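Local coordinates for protein phosphoribosylaminoimidazole carboxylase (Bombyx mori, PDB 4JA0) that is a bifunctional enzyme of purine biosynthesis that probably combines AIR carboxylase and SAICAR synthetase activities in one chain, at residues 106-111 with 190-195; 147-152 with 163-168; 218-221 with 227-230; 267-272 with 389-394; 286-291 with 382-387. All coordinates share one frame; numbering follows the deposited sequence.

From the N terminus, 106-111 opens the loop that contact 1 closes at strand 188-200, in the SAICAR synthetase part. Contact 2 is nested inside that loop and sets the short helix 145-150 against helix 162-183, which leads on to strand 188-200. Contact 3 follows in series, a short return beside strand 216-220; it touches contact 1, where Trp219 packs on Leu106 and Ile191. The chain then enters the AIR carboxylase part. Contact 4 closes a long loop from strand 267-273 to the end of helix 380-391, and contact 5, nested within it, joins helix 279-291 to that same helix. The centres of contacts 4 and 5 are about 9 Å apart.

Contact 1 of 5, residues 106-111 with 190-195; sequences LATGSF and LIDMKI. With SO4 (sulfate ion), chain J.
Sulfate O3 accepts a hydrogen bond from Ser110 OG at 2.8 Å, just beyond the place where Thr108 lies against Ile191 and Asp192. This is part of the SAICAR synthetase fold, in which the chain leaving strand 100-104 runs on beside strand 188-200 of an antiparallel sheet before entering helix 110-114. The anion sits at the N-terminal end of the helix, and Arg104 NH1 gives it a further hydrogen bond. Though the ion probably came from the crystallisation liquor, a helix start, a serine hydroxyl and an arginine are consistent with a seat for a phosphate, which the substrate of SAICAR synthetases carries. Gly109 suits the turn: its phi is positive (71°), and it has no CB to intrude on the sulfate.

Between the two segments the touching is done mainly by methyl and methylene groups. Thr108 has OG1 anti to the backbone N (chi1 -163°), which carries the hydroxyl to Glu120 and leaves CG2 for the strand. That methyl meets Ile191 CG2 at 3.7 Å, the two side chains crossing at about a right angle. Thr108 CG2 also lies 3.6 Å from Asp192 OD1, a plain van der Waals touch of a methyl; the buried carboxylate has its salt bridge with Arg217. Threonine thus serves two surroundings with its two branches. Leu106 and Ile191, both aliphatic and buried, complete the contact: Leu106 CD1 is 3.5 Å from Ile191 CG1, and the same Leu106 methyl stands 4.1 Å from Ile191 CD1.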
# COMPACT_ATOMS: atom_id res chain seq x y z
N LEU A 106 0.09 -24.78 -46.58
CA LEU A 106 -0.11 -26.21 -46.78
C LEU A 106 1.09 -26.76 -47.51
O LEU A 106 1.81 -26.01 -48.16
CB LEU A 106 -1.31 -26.45 -47.69
CG LEU A 106 -2.72 -26.22 -47.18
CD1 LEU A 106 -3.67 -26.52 -48.28
CD2 LEU A 106 -2.98 -27.17 -46.05
N ALA A 107 1.29 -28.07 -47.43
CA ALA A 107 2.30 -28.73 -48.25
C ALA A 107 1.72 -29.07 -49.64
O ALA A 107 0.75 -29.84 -49.76
CB ALA A 107 2.83 -29.97 -47.57
N THR A 108 2.31 -28.48 -50.68
CA THR A 108 1.93 -28.82 -52.04
C THR A 108 3.04 -28.36 -52.96
O THR A 108 3.98 -27.71 -52.51
CB THR A 108 0.61 -28.14 -52.46
OG1 THR A 108 0.08 -28.80 -53.62
CG2 THR A 108 0.86 -26.67 -52.76
N GLY A 109 2.92 -28.68 -54.25
CA GLY A 109 3.88 -28.23 -55.24
C GLY A 109 5.24 -28.89 -55.15
O GLY A 109 5.38 -30.08 -54.84
N SER A 110 6.27 -28.10 -55.42
CA SER A 110 7.62 -28.62 -55.42
C SER A 110 8.10 -29.01 -54.02
O SER A 110 9.07 -29.77 -53.89
CB SER A 110 8.58 -27.58 -56.03
OG SER A 110 9.12 -26.74 -55.01
N PHE A 111 7.42 -28.52 -52.98
CA PHE A 111 7.80 -28.81 -51.59
C PHE A 111 7.71 -30.30 -51.30
O PHE A 111 8.53 -30.85 -50.56
CB PHE A 111 6.93 -28.03 -50.60
CG PHE A 111 7.34 -28.20 -49.16
CD1 PHE A 111 8.12 -27.23 -48.53
CD2 PHE A 111 6.94 -29.31 -48.42
CE1 PHE A 111 8.48 -27.36 -47.20
CE2 PHE A 111 7.31 -29.45 -47.09
CZ PHE A 111 8.08 -28.48 -46.48
N LEU A 190 -5.87 -19.27 -49.69
CA LEU A 190 -4.57 -18.90 -50.22
C LEU A 190 -3.62 -19.95 -49.68
O LEU A 190 -3.53 -20.14 -48.46
CB LEU A 190 -4.16 -17.50 -49.79
CG LEU A 190 -2.84 -16.97 -50.36
CD1 LEU A 190 -2.91 -16.89 -51.88
CD2 LEU A 190 -2.47 -15.60 -49.76
N ILE A 191 -2.92 -20.62 -50.58
CA ILE A 191 -2.15 -21.82 -50.24
C ILE A 191 -0.69 -21.51 -50.13
O ILE A 191 -0.02 -21.97 -49.21
CB ILE A 191 -2.42 -22.99 -51.25
CG1 ILE A 191 -3.47 -23.94 -50.70
CG2 ILE A 191 -1.21 -23.86 -51.41
CD1 ILE A 191 -4.81 -23.37 -50.62
N ASP A 192 -0.18 -20.73 -51.07
CA ASP A 192 1.19 -20.28 -50.98
C ASP A 192 1.39 -19.02 -51.79
O ASP A 192 0.47 -18.58 -52.47
CB ASP A 192 2.20 -21.39 -51.36
CG ASP A 192 1.98 -21.96 -52.77
OD1 ASP A 192 1.76 -23.18 -52.88
OD2 ASP A 192 2.11 -21.22 -53.77
N MET A 193 2.56 -18.40 -51.66
CA MET A 193 2.84 -17.14 -52.35
C MET A 193 4.31 -16.95 -52.60
O MET A 193 5.13 -17.48 -51.86
CB MET A 193 2.44 -15.97 -51.49
CG MET A 193 1.07 -15.45 -51.68
SD MET A 193 1.21 -13.92 -50.77
CE MET A 193 1.98 -12.93 -52.03
N LYS A 194 4.63 -16.10 -53.56
CA LYS A 194 6.01 -15.67 -53.79
C LYS A 194 6.02 -14.16 -54.00
O LYS A 194 5.20 -13.61 -54.75
CB LYS A 194 6.61 -16.37 -55.02
N ILE A 195 6.95 -13.48 -53.33
CA ILE A 195 7.08 -12.05 -53.51
C ILE A 195 8.56 -11.76 -53.65
O ILE A 195 9.37 -12.65 -53.41
CB ILE A 195 6.51 -11.26 -52.33
CG1 ILE A 195 7.15 -11.73 -51.03
CG2 ILE A 195 5.02 -11.41 -52.25
CD1 ILE A 195 6.64 -10.99 -49.79
S SO4 J . 6.61 -24.63 -55.59
O1 SO4 J . 6.40 -25.07 -56.97
O2 SO4 J . 6.28 -25.77 -54.74
O3 SO4 J . 8.00 -24.23 -55.40
O4 SO4 J . 5.73 -23.51 -55.25

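Contact 2 of 5, residues 147-152 with 163-168; sequences QIISAK and DEVDYM
This is apolar helix-to-helix packing in the SAICAR synthetase part, where the short helix 145-150 leans on the first turn of the long helix 162-183. A single valine carries one side of it. Val165 points toward the short helix and offers CG2 to two successive isoleucines. From one of them, Ile148 CG2 comes to 3.7 Å of Val165 CG2. From the other, Ile149 CD1 reaches the same Val165 methyl at 3.6 Å and lies 3.9 Å from Val165 CB.

The two isoleucines use different branches. Ile148 leaves the backbone toward helix 162-183, and its CG2, anti to the backbone N, does the touching. Ile149 starts off to the flank, and the bend of its longer branch (chi2 86°) brings CD1 round to Val165. Beta-branched aliphatics suit such a place: they fill the gap between backbones with few flexible bonds and need no polar partner, and no hydrogen bond joins the segments. Lys152, with its positive phi (49°), has left the helical conformation.

Around the contact, Ile148 also packs on Ile99 and on Trp143 of strand 142-143, while Val165 rests on Ile160. On the short helix, Gln147 NE2 hydrogen-bonds to Pro116 O of a second subunit; from the long helix, Asp163 and Asp166 form salt bridges with Arg414 on the C-terminal helix 396-420.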
# COMPACT_ATOMS: atom_id res chain seq x y z
N GLN A 147 23.03 -18.65 -46.07
CA GLN A 147 23.53 -18.43 -47.43
C GLN A 147 23.30 -16.99 -47.89
O GLN A 147 24.19 -16.36 -48.47
CB GLN A 147 22.90 -19.41 -48.41
CG GLN A 147 23.44 -20.82 -48.26
CD GLN A 147 22.77 -21.83 -49.18
OE1 GLN A 147 21.67 -22.30 -48.90
NE2 GLN A 147 23.45 -22.19 -50.27
N ILE A 148 22.13 -16.45 -47.59
CA ILE A 148 21.86 -15.07 -47.97
C ILE A 148 22.81 -14.11 -47.26
O ILE A 148 23.38 -13.21 -47.89
CB ILE A 148 20.41 -14.70 -47.66
CG1 ILE A 148 19.49 -15.66 -48.42
CG2 ILE A 148 20.16 -13.26 -48.04
CD1 ILE A 148 17.99 -15.39 -48.28
N ILE A 149 23.06 -14.34 -45.98
CA ILE A 149 23.96 -13.46 -45.23
C ILE A 149 25.41 -13.58 -45.70
O ILE A 149 26.11 -12.58 -45.88
CB ILE A 149 23.84 -13.69 -43.69
CG1 ILE A 149 22.69 -12.88 -43.11
CG2 ILE A 149 25.12 -13.30 -42.96
CD1 ILE A 149 21.38 -13.56 -43.19
N SER A 150 25.88 -14.81 -45.90
CA SER A 150 27.26 -14.98 -46.30
C SER A 150 27.48 -14.47 -47.73
O SER A 150 28.60 -14.14 -48.11
CB SER A 150 27.68 -16.45 -46.14
OG SER A 150 27.67 -16.85 -44.77
N ALA A 151 26.40 -14.33 -48.49
CA ALA A 151 26.48 -13.85 -49.87
C ALA A 151 26.85 -12.38 -49.93
O ALA A 151 27.33 -11.89 -50.96
CB ALA A 151 25.15 -14.06 -50.56
N LYS A 152 26.63 -11.68 -48.82
CA LYS A 152 26.94 -10.27 -48.68
C LYS A 152 26.43 -9.38 -49.83
O LYS A 152 27.21 -8.65 -50.44
CB LYS A 152 28.45 -10.08 -48.47
CG LYS A 152 28.90 -10.39 -47.05
CD LYS A 152 30.41 -10.47 -46.94
CE LYS A 152 30.83 -10.89 -45.53
NZ LYS A 152 32.32 -11.05 -45.42
N ASP A 163 19.61 -8.82 -39.86
CA ASP A 163 18.53 -7.91 -39.51
C ASP A 163 17.62 -7.70 -40.72
O ASP A 163 16.40 -7.77 -40.62
CB ASP A 163 19.10 -6.59 -38.96
CG ASP A 163 19.60 -6.71 -37.51
OD1 ASP A 163 19.01 -7.54 -36.77
OD2 ASP A 163 20.60 -6.03 -37.14
N GLU A 164 18.23 -7.48 -41.88
CA GLU A 164 17.46 -7.27 -43.09
C GLU A 164 16.73 -8.54 -43.50
O GLU A 164 15.57 -8.51 -43.89
CB GLU A 164 18.38 -6.79 -44.21
CG GLU A 164 18.82 -5.34 -44.04
CD GLU A 164 19.80 -5.12 -42.88
OE1 GLU A 164 19.77 -4.01 -42.28
OE2 GLU A 164 20.59 -6.04 -42.56
N VAL A 165 17.40 -9.68 -43.37
CA VAL A 165 16.75 -10.95 -43.62
C VAL A 165 15.63 -11.22 -42.61
O VAL A 165 14.58 -11.74 -42.99
CB VAL A 165 17.77 -12.11 -43.66
CG1 VAL A 165 17.08 -13.47 -43.56
CG2 VAL A 165 18.62 -11.99 -44.93
N ASP A 166 15.85 -10.85 -41.35
CA ASP A 166 14.81 -10.99 -40.33
C ASP A 166 13.57 -10.22 -40.75
O ASP A 166 12.47 -10.78 -40.77
CB ASP A 166 15.29 -10.51 -38.95
CG ASP A 166 16.26 -11.50 -38.26
OD1 ASP A 166 16.22 -12.71 -38.58
OD2 ASP A 166 17.10 -11.04 -37.43
N TYR A 167 13.75 -8.97 -41.15
CA TYR A 167 12.63 -8.14 -41.58
C TYR A 167 11.84 -8.74 -42.75
O TYR A 167 10.60 -8.74 -42.74
CB TYR A 167 13.13 -6.75 -41.97
CG TYR A 167 12.05 -5.87 -42.53
CD1 TYR A 167 11.21 -5.18 -41.69
CD2 TYR A 167 11.87 -5.75 -43.90
CE1 TYR A 167 10.20 -4.38 -42.19
CE2 TYR A 167 10.86 -4.94 -44.42
CZ TYR A 167 10.03 -4.26 -43.55
OH TYR A 167 9.02 -3.45 -44.03
N MET A 168 12.56 -9.26 -43.75
CA MET A 168 11.94 -9.83 -44.95
C MET A 168 11.23 -11.16 -44.67
O MET A 168 10.23 -11.47 -45.30
CB MET A 168 12.96 -9.95 -46.08
CG MET A 168 13.33 -8.61 -46.70
SD MET A 168 14.51 -8.70 -48.07
CE MET A 168 16.08 -8.93 -47.23

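Contact 3 of 5, residues 218-221 with 227-230; sequences LWPS and MVDK
Leu218 O accepts a hydrogen bond from Val228 N at 3.2 Å. Met227 CA adds a C-H...O contact to the same oxygen at 3.4 Å. A residue further on, Asp229 OD1 takes a weak hydrogen bond from Leu218 N. In this corner of the SAICAR synthetase part, the loop after strand 216-220 doubles back along that strand and meets both backbone polar atoms of Leu218, the N only weakly.

Side chains flank these bonds. Trp219 and Met227 lie side by side, pointing the same way, with Trp219 CD1 3.8 Å from Met227 CB and Trp219 NE1 3.8 Å from Met227 CE; the bend at chi3 (45°) brings CE back to NE1. Pro220, rigid and apolar, sets CG against Val228 CG2. Since Trp219 also packs on Leu106 and Ile191, an alanine here would probably open a gap beside those two residues and deprive Met227 of the surface its CB and CE rest on.

Further out, Asp229 OD2 caps Gln231 N weakly, at the start of helix 231-235. Strand 216-220 pairs with strand 188-200 through Trp219 and Ala189, and helix 241-257 packs on Leu218 and Val228.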
# COMPACT_ATOMS: atom_id res chain seq x y z
N LEU A 218 -4.11 -20.63 -55.47
CA LEU A 218 -5.42 -20.31 -54.91
C LEU A 218 -6.40 -21.46 -54.99
O LEU A 218 -6.67 -21.95 -56.08
CB LEU A 218 -6.04 -19.13 -55.66
CG LEU A 218 -6.26 -17.84 -54.87
CD1 LEU A 218 -6.99 -16.82 -55.71
CD2 LEU A 218 -7.07 -18.16 -53.64
N TRP A 219 -6.97 -21.87 -53.86
CA TRP A 219 -8.02 -22.89 -53.92
C TRP A 219 -9.38 -22.37 -53.41
O TRP A 219 -9.53 -22.03 -52.24
CB TRP A 219 -7.61 -24.11 -53.10
CG TRP A 219 -6.35 -24.79 -53.57
CD1 TRP A 219 -5.64 -24.51 -54.70
CD2 TRP A 219 -5.67 -25.87 -52.92
NE1 TRP A 219 -4.55 -25.34 -54.79
CE2 TRP A 219 -4.54 -26.18 -53.71
CE3 TRP A 219 -5.90 -26.59 -51.74
CZ2 TRP A 219 -3.64 -27.19 -53.35
CZ3 TRP A 219 -5.01 -27.59 -51.40
CH2 TRP A 219 -3.90 -27.89 -52.20
N PRO A 220 -10.39 -22.37 -54.29
CA PRO A 220 -11.74 -22.08 -53.82
C PRO A 220 -12.26 -23.23 -52.99
O PRO A 220 -12.03 -24.39 -53.34
CB PRO A 220 -12.55 -21.97 -55.12
CG PRO A 220 -11.54 -21.54 -56.14
CD PRO A 220 -10.27 -22.26 -55.75
N SER A 221 -12.91 -22.90 -51.87
CA SER A 221 -13.47 -23.89 -50.94
C SER A 221 -12.40 -24.81 -50.38
O SER A 221 -12.71 -25.87 -49.84
CB SER A 221 -14.59 -24.71 -51.60
OG SER A 221 -15.73 -23.91 -51.85
N MET A 227 -8.58 -25.29 -58.25
CA MET A 227 -7.49 -24.30 -58.33
C MET A 227 -7.65 -23.30 -59.49
O MET A 227 -8.11 -23.65 -60.57
CB MET A 227 -6.12 -24.99 -58.41
CG MET A 227 -5.91 -25.93 -59.60
SD MET A 227 -4.24 -26.67 -59.69
CE MET A 227 -3.95 -27.20 -58.00
N VAL A 228 -7.25 -22.06 -59.25
CA VAL A 228 -7.51 -20.98 -60.20
C VAL A 228 -6.22 -20.26 -60.56
O VAL A 228 -6.22 -19.24 -61.25
CB VAL A 228 -8.52 -19.94 -59.63
CG1 VAL A 228 -9.23 -19.23 -60.74
CG2 VAL A 228 -9.53 -20.63 -58.78
N ASP A 229 -5.11 -20.77 -60.04
CA ASP A 229 -3.82 -20.13 -60.25
C ASP A 229 -3.08 -20.69 -61.46
O ASP A 229 -3.61 -21.49 -62.23
CB ASP A 229 -2.95 -20.30 -59.00
CG ASP A 229 -2.83 -21.75 -58.59
OD1 ASP A 229 -3.88 -22.39 -58.36
OD2 ASP A 229 -1.68 -22.24 -58.50
N LYS A 230 -1.83 -20.26 -61.61
CA LYS A 230 -0.94 -20.68 -62.69
C LYS A 230 -0.50 -22.17 -62.60
O LYS A 230 0.26 -22.65 -63.43
CB LYS A 230 0.28 -19.74 -62.68
CG LYS A 230 1.22 -19.81 -63.88
CD LYS A 230 2.59 -19.27 -63.47
CE LYS A 230 3.62 -19.54 -64.53
NZ LYS A 230 4.97 -19.10 -64.08

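Contact 4 of 5, residues 267-272 with 389-394; sequences HKVVVF and QIIGLQ
Ile391 lays its CG2 methyl over one face of the His267 imidazole, a CH-pi contact with the carbon 3.6 Å from the ring centroid and 23° off the ring normal. The methyl stands somewhat toward the rim rather than over the middle. His267 has CG between the backbone N and the carbonyl carbon (chi1 49°), which carries the ring toward the helix. An isoleucine is well made for its position, because its two branches go to different partners: while CG2 rests on the ring, the extended longer branch (chi2 176°) puts CD1 3.5 Å from Val269 CG2 and 4.1 Å from His267 CB.

Strand 267-273 is the first in the chain of the five parallel strands on which the AIR carboxylase part is built, lying between strands 296-300 and 323-329, and the end of helix 380-391 packs on it here. Val269, beta-branched and apolar, fits both the strand and the buried interface; it also touches Ile327 of the adjacent strand. An alanine in place of His267 would remove the ring, and Ile391 CG2 would probably lose the flat surface it rests on, opening a gap at the start of the strand. Leu294 touches His267, Val269 and Ile391. Beyond the helix lies a fourth subunit, whose Ile390 meets Ile390 of this chain; Leu393 O of each chain accepts a weak hydrogen bond from Gln394 NE2 of the other.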
# COMPACT_ATOMS: atom_id res chain seq x y z
N HIS A 267 -18.51 -0.07 -37.92
CA HIS A 267 -18.26 -0.18 -36.49
C HIS A 267 -18.10 1.18 -35.87
O HIS A 267 -17.84 2.17 -36.55
CB HIS A 267 -17.03 -1.04 -36.20
CG HIS A 267 -15.83 -0.67 -37.02
ND1 HIS A 267 -15.16 0.52 -36.87
CD2 HIS A 267 -15.22 -1.33 -38.04
CE1 HIS A 267 -14.17 0.57 -37.74
NE2 HIS A 267 -14.19 -0.54 -38.47
N LYS A 268 -18.32 1.23 -34.57
CA LYS A 268 -18.13 2.46 -33.84
C LYS A 268 -17.50 2.12 -32.50
O LYS A 268 -17.91 1.17 -31.82
CB LYS A 268 -19.48 3.19 -33.65
CG LYS A 268 -19.38 4.49 -32.88
CD LYS A 268 -18.78 5.60 -33.73
CE LYS A 268 -19.73 5.97 -34.87
NZ LYS A 268 -19.26 7.16 -35.65
N VAL A 269 -16.48 2.90 -32.16
CA VAL A 269 -15.87 2.91 -30.84
C VAL A 269 -16.35 4.20 -30.19
O VAL A 269 -16.16 5.30 -30.74
CB VAL A 269 -14.32 2.89 -30.92
CG1 VAL A 269 -13.71 3.26 -29.61
CG2 VAL A 269 -13.83 1.55 -31.36
N VAL A 270 -17.03 4.08 -29.06
CA VAL A 270 -17.51 5.26 -28.35
C VAL A 270 -16.75 5.41 -27.03
O VAL A 270 -16.73 4.48 -26.22
CB VAL A 270 -19.03 5.19 -28.08
CG1 VAL A 270 -19.51 6.50 -27.51
CG2 VAL A 270 -19.77 4.88 -29.37
N VAL A 271 -16.14 6.57 -26.83
CA VAL A 271 -15.49 6.85 -25.56
C VAL A 271 -16.36 7.76 -24.70
O VAL A 271 -16.59 8.90 -25.07
CB VAL A 271 -14.12 7.51 -25.77
CG1 VAL A 271 -13.38 7.60 -24.45
CG2 VAL A 271 -13.30 6.71 -26.76
N PHE A 272 -16.85 7.27 -23.57
CA PHE A 272 -17.58 8.13 -22.64
C PHE A 272 -16.61 8.66 -21.59
O PHE A 272 -15.98 7.87 -20.88
CB PHE A 272 -18.67 7.35 -21.89
CG PHE A 272 -19.88 7.03 -22.70
CD1 PHE A 272 -20.10 7.63 -23.93
CD2 PHE A 272 -20.82 6.14 -22.22
CE1 PHE A 272 -21.24 7.33 -24.67
CE2 PHE A 272 -21.95 5.83 -22.96
CZ PHE A 272 -22.16 6.42 -24.18
N GLN A 389 -8.33 -4.63 -31.59
CA GLN A 389 -8.24 -6.08 -31.60
C GLN A 389 -9.63 -6.71 -31.61
O GLN A 389 -9.83 -7.75 -32.24
CB GLN A 389 -7.42 -6.58 -30.40
CG GLN A 389 -5.91 -6.32 -30.53
CD GLN A 389 -5.14 -6.47 -29.21
OE1 GLN A 389 -5.71 -6.49 -28.12
NE2 GLN A 389 -3.82 -6.55 -29.32
N ILE A 390 -10.59 -6.06 -30.96
CA ILE A 390 -11.96 -6.56 -30.91
C ILE A 390 -12.65 -6.42 -32.27
O ILE A 390 -13.27 -7.36 -32.77
CB ILE A 390 -12.78 -5.83 -29.83
CG1 ILE A 390 -12.31 -6.25 -28.43
CG2 ILE A 390 -14.27 -6.12 -29.98
CD1 ILE A 390 -12.83 -5.43 -27.32
N ILE A 391 -12.53 -5.23 -32.85
CA ILE A 391 -13.10 -4.91 -34.15
C ILE A 391 -12.36 -5.60 -35.33
O ILE A 391 -12.94 -5.88 -36.41
CB ILE A 391 -13.15 -3.40 -34.27
CG1 ILE A 391 -14.17 -2.88 -33.26
CG2 ILE A 391 -13.52 -2.96 -35.66
CD1 ILE A 391 -14.27 -1.40 -33.21
N GLY A 392 -11.07 -5.88 -35.14
CA GLY A 392 -10.29 -6.60 -36.11
C GLY A 392 -10.79 -8.02 -36.34
O GLY A 392 -10.43 -8.65 -37.35
N LEU A 393 -11.62 -8.52 -35.44
CA LEU A 393 -12.20 -9.84 -35.66
C LEU A 393 -13.21 -9.78 -36.82
O LEU A 393 -13.61 -10.81 -37.37
CB LEU A 393 -12.87 -10.36 -34.39
CG LEU A 393 -11.94 -10.69 -33.23
CD1 LEU A 393 -12.73 -11.32 -32.10
CD2 LEU A 393 -10.81 -11.60 -33.64
N GLN A 394 -13.60 -8.58 -37.22
CA GLN A 394 -14.57 -8.43 -38.29
C GLN A 394 -14.00 -7.68 -39.48
O GLN A 394 -14.62 -7.61 -40.54
CB GLN A 394 -15.79 -7.69 -37.78
CG GLN A 394 -16.80 -8.61 -37.15
CD GLN A 394 -17.91 -7.86 -36.47
OE1 GLN A 394 -17.75 -6.70 -36.09
NE2 GLN A 394 -19.04 -8.52 -36.31

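Contact 5 of 5, residues 286-291 with 382-387; sequences AKAARE and SAALMA
Two helices of the AIR carboxylase alpha/beta domain, 279-291 and 380-391, pack here through alanines. The first follows the opening strand 267-273 of the parallel sheet, and the second lies beside it after the last strand, 375-376. Their backbones come very near, with Ala289 CA only 4.9 Å from Ala384 CA. So small a gap admits little more than methyl groups, which is why alanine suits all three touching positions.

Ala384 points toward helix 279-291 and is the one residue of its segment that makes the contact. Its CB meets Ala288 CB at 3.6 Å and Ala289 CB at 3.9 Å, so a single methyl rests against two consecutive residues of the other helix. No hydrogen bond crosses; the backbone polar groups are used within the helices, as in the bond from Arg290 N to Ala286 O at 2.8 Å. Alanine has no chi angle, and the backbone positions therefore fix where these CB atoms lie.

Toward the sheet, Ala286 and Ala289 also touch Val296 of the edge strand 296-300, and Arg290 NH2 hydrogen-bonds to Val296 O, with Ala286 CB against one face of the guanidinium, toward its rim; Lys287 and Glu291 form a long salt bridge on the exposed side. Helix 380-391 in turn leans on a fourth subunit, where Leu385 and Met386 pack on Gly371 and Gly373 of that chain. One turn beyond Ala384, Ala387 CB lies 3.9 Å from Val269 CG2; Ala384 CB itself also sits 3.7 Å from Ala289 N.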
# COMPACT_ATOMS: atom_id res chain seq x y z
N ALA A 286 -8.46 8.52 -29.08
CA ALA A 286 -9.04 8.71 -30.40
C ALA A 286 -7.97 8.66 -31.49
O ALA A 286 -8.12 7.95 -32.51
CB ALA A 286 -9.81 10.04 -30.46
N LYS A 287 -6.88 9.38 -31.26
CA LYS A 287 -5.82 9.52 -32.24
C LYS A 287 -5.29 8.16 -32.58
O LYS A 287 -5.15 7.82 -33.73
CB LYS A 287 -4.71 10.40 -31.69
CG LYS A 287 -3.52 10.62 -32.58
CD LYS A 287 -3.90 11.27 -33.87
CE LYS A 287 -2.65 11.48 -34.65
NZ LYS A 287 -1.66 12.13 -33.74
N ALA A 288 -5.07 7.36 -31.55
CA ALA A 288 -4.53 6.02 -31.73
C ALA A 288 -5.46 5.11 -32.53
O ALA A 288 -5.02 4.35 -33.39
CB ALA A 288 -4.21 5.41 -30.39
N ALA A 289 -6.75 5.18 -32.22
CA ALA A 289 -7.72 4.28 -32.82
C ALA A 289 -7.97 4.65 -34.26
O ALA A 289 -8.12 3.77 -35.13
CB ALA A 289 -9.01 4.32 -32.04
N ARG A 290 -7.99 5.95 -34.53
CA ARG A 290 -8.22 6.41 -35.89
C ARG A 290 -7.09 6.01 -36.83
O ARG A 290 -7.33 5.68 -37.99
CB ARG A 290 -8.46 7.93 -35.90
CG ARG A 290 -9.85 8.28 -35.40
CD ARG A 290 -10.04 9.73 -35.06
NE ARG A 290 -11.41 9.94 -34.60
CZ ARG A 290 -11.78 10.95 -33.80
NH1 ARG A 290 -10.88 11.83 -33.38
NH2 ARG A 290 -13.06 11.07 -33.42
N GLU A 291 -5.87 6.01 -36.31
CA GLU A 291 -4.70 5.54 -37.06
C GLU A 291 -4.72 4.02 -37.27
O GLU A 291 -4.12 3.51 -38.22
CB GLU A 291 -3.42 5.97 -36.35
CG GLU A 291 -3.11 7.44 -36.56
CD GLU A 291 -1.91 7.90 -35.76
OE1 GLU A 291 -1.46 7.17 -34.84
OE2 GLU A 291 -1.40 9.00 -36.06
N SER A 382 -3.07 1.70 -25.26
CA SER A 382 -3.44 0.32 -25.10
C SER A 382 -4.95 0.09 -25.11
O SER A 382 -5.42 -1.01 -25.38
CB SER A 382 -2.80 -0.27 -23.84
OG SER A 382 -3.22 0.44 -22.69
N ALA A 383 -5.73 1.14 -24.84
CA ALA A 383 -7.19 0.99 -24.88
C ALA A 383 -7.65 0.99 -26.32
O ALA A 383 -8.53 0.22 -26.69
CB ALA A 383 -7.87 2.10 -24.10
N ALA A 384 -7.03 1.84 -27.14
CA ALA A 384 -7.38 1.88 -28.55
C ALA A 384 -7.03 0.54 -29.21
O ALA A 384 -7.75 0.05 -30.07
CB ALA A 384 -6.66 3.03 -29.25
N LEU A 385 -5.92 -0.05 -28.77
CA LEU A 385 -5.47 -1.34 -29.27
C LEU A 385 -6.46 -2.46 -28.90
O LEU A 385 -6.75 -3.32 -29.73
CB LEU A 385 -4.07 -1.65 -28.75
CG LEU A 385 -2.86 -0.91 -29.34
CD1 LEU A 385 -1.60 -1.23 -28.58
CD2 LEU A 385 -2.66 -1.28 -30.82
N MET A 386 -6.95 -2.45 -27.67
CA MET A 386 -7.97 -3.43 -27.28
C MET A 386 -9.21 -3.30 -28.17
O MET A 386 -9.75 -4.30 -28.64
CB MET A 386 -8.38 -3.25 -25.81
CG MET A 386 -7.98 -4.39 -24.91
SD MET A 386 -8.52 -6.04 -25.44
CE MET A 386 -10.23 -5.92 -24.94
N ALA A 387 -9.66 -2.07 -28.38
CA ALA A 387 -10.80 -1.79 -29.24
C ALA A 387 -10.52 -2.27 -30.66
O ALA A 387 -11.38 -2.89 -31.31
CB ALA A 387 -11.13 -0.31 -29.22